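Local coordinates for protein periplasmic beta-glucosidase (Pseudomonas aeruginosa, PDB 6R5T) that probably hydrolyses terminal, non-reducing beta-D-glucosyl residues with release of beta-D-glucose, as a periplasmic member of glycoside hydrolase family 3, at residues K298-A302 with G303-Q307. The protein carries 1 engineered substitution. Residues are numbered along the deposited sequence; the frame is centred on the assembly and turned at random.
Sequences KLLAA and GEIDQ
Leu299 and Glu304 meet at about a right angle, the leucine's CD2 methyl pressing against the carboxylate end of the glutamate, 3.4 Å from Glu304 OE1. The glutamate runs extended beyond CG, which sets OE1 against both this methyl and that of Ala302, whose CB lies 3.5 Å from Glu304 OE1. That oxygen is also held by a salt bridge to Arg272 of helix 271-281, so the charged end is tied to the neighbouring helix while it rests on apolar groups. Between Leu299 and Glu304 in sequence, the chain closes helix 291-301 with a Schellman motif, at the turn that leads on to helix 307-323 in the TIM-barrel-type N-terminal domain, away from the sugar-binding pocket. Gly303, at positive phi, gives its N to Leu300 O at 2.9 Å, and Glu304 N reaches Leu299 O, also at 2.9 Å. The turn brings Ile305 back against the last helical turn. With its CG1 set between backbone N and carbonyl carbon (chi1 63°), the isoleucine lays this branch on the Leu300 backbone, CG1 3.7 Å from Leu300 N, with Leu299 CB 3.9 Å from the same Ile305 CG1. Leu300 reaches along the 305-307 backbone, its CD1 3.6 Å from Ile305 O and close to Gln307 N, and its side chain crosses that of Gln307 obliquely. Gln307's chain is bent at chi2 (69°), which brings OE1 within 3.4 Å of Leu300 CD2, while its NE2 is hydrogen-bonded to Asn16 and Asp311.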
loop_
_atom_site.group_PDB
_atom_site.type_symbol
_atom_site.label_atom_id
_atom_site.label_comp_id
_atom_site.label_asym_id
_atom_site.label_seq_id
_atom_site.Cartn_x
_atom_site.Cartn_y
_atom_site.Cartn_z
ATOM N N LYS A 298 -38.255 10.896 -15.031
ATOM C CA LYS A 298 -38.395 12.047 -14.094
ATOM C C LYS A 298 -37.254 13.021 -14.320
ATOM O O LYS A 298 -37.478 14.256 -14.352
ATOM C CB LYS A 298 -38.522 11.566 -12.653
ATOM C CG LYS A 298 -39.935 11.098 -12.308
ATOM C CD LYS A 298 -40.056 10.581 -10.891
ATOM C CE LYS A 298 -41.436 10.060 -10.537
ATOM N NZ LYS A 298 -41.453 9.538 -9.155
ATOM N N LEU A 299 -36.019 12.504 -14.417
ATOM C CA LEU A 299 -34.871 13.395 -14.631
ATOM C C LEU A 299 -35.031 14.210 -15.902
ATOM O O LEU A 299 -34.691 15.422 -15.933
ATOM C CB LEU A 299 -33.596 12.560 -14.670
ATOM C CG LEU A 299 -33.140 12.014 -13.320
ATOM C CD1 LEU A 299 -32.081 10.945 -13.507
ATOM C CD2 LEU A 299 -32.604 13.134 -12.445
ATOM N N LEU A 300 -35.457 13.556 -16.956
ATOM C CA LEU A 300 -35.546 14.243 -18.260
ATOM C C LEU A 300 -36.630 15.339 -18.183
ATOM O O LEU A 300 -36.356 16.489 -18.611
ATOM C CB LEU A 300 -35.884 13.234 -19.345
ATOM C CG LEU A 300 -35.999 13.867 -20.743
ATOM C CD1 LEU A 300 -34.706 14.529 -21.226
ATOM C CD2 LEU A 300 -36.429 12.838 -21.765
ATOM N N ALA A 301 -37.774 15.002 -17.597
ATOM C CA ALA A 301 -38.938 15.928 -17.483
ATOM C C ALA A 301 -38.556 17.165 -16.661
ATOM O O ALA A 301 -39.041 18.270 -16.971
ATOM C CB ALA A 301 -40.099 15.171 -16.890
ATOM N N ALA A 302 -37.689 17.009 -15.663
ATOM C CA ALA A 302 -37.207 18.115 -14.800
ATOM C C ALA A 302 -36.059 18.897 -15.458
ATOM O O ALA A 302 -35.587 19.859 -14.852
ATOM C CB ALA A 302 -36.814 17.568 -13.453
ATOM N N GLY A 303 -35.570 18.491 -16.636
ATOM C CA GLY A 303 -34.428 19.147 -17.298
ATOM C C GLY A 303 -33.116 18.832 -16.588
ATOM O O GLY A 303 -32.152 19.582 -16.806
ATOM N N GLU A 304 -33.045 17.758 -15.806
ATOM C CA GLU A 304 -31.797 17.418 -15.036
ATOM C C GLU A 304 -30.841 16.591 -15.920
ATOM O O GLU A 304 -29.630 16.530 -15.623
ATOM C CB GLU A 304 -32.117 16.668 -13.754
ATOM C CG GLU A 304 -32.947 17.476 -12.783
ATOM C CD GLU A 304 -33.306 16.677 -11.544
ATOM O OE1 GLU A 304 -34.329 15.960 -11.547
ATOM O OE2 GLU A 304 -32.510 16.720 -10.598
ATOM N N ILE A 305 -31.347 15.963 -16.967
ATOM C CA ILE A 305 -30.537 15.310 -18.039
ATOM C C ILE A 305 -31.090 15.787 -19.374
ATOM O O ILE A 305 -32.191 16.413 -19.382
ATOM C CB ILE A 305 -30.539 13.766 -17.932
ATOM C CG1 ILE A 305 -31.940 13.201 -18.126
ATOM C CG2 ILE A 305 -29.964 13.275 -16.600
ATOM C CD1 ILE A 305 -32.056 11.708 -18.227
ATOM N N ASP A 306 -30.356 15.511 -20.442
ATOM C CA ASP A 306 -30.695 15.871 -21.836
ATOM C C ASP A 306 -31.227 14.635 -22.565
ATOM O O ASP A 306 -30.793 13.467 -22.276
ATOM C CB ASP A 306 -29.476 16.424 -22.572
ATOM C CG ASP A 306 -28.895 17.633 -21.862
ATOM O OD1 ASP A 306 -29.684 18.488 -21.460
ATOM O OD2 ASP A 306 -27.677 17.668 -21.645
ATOM N N GLN A 307 -32.090 14.855 -23.550
ATOM C CA GLN A 307 -32.526 13.761 -24.444
ATOM C C GLN A 307 -31.299 13.063 -25.059
ATOM O O GLN A 307 -31.312 11.813 -25.198
ATOM C CB GLN A 307 -33.472 14.298 -25.517
ATOM C CG GLN A 307 -33.948 13.253 -26.507
ATOM C CD GLN A 307 -34.882 12.268 -25.842
ATOM O OE1 GLN A 307 -35.818 12.683 -25.148
ATOM N NE2 GLN A 307 -34.633 10.970 -26.010
#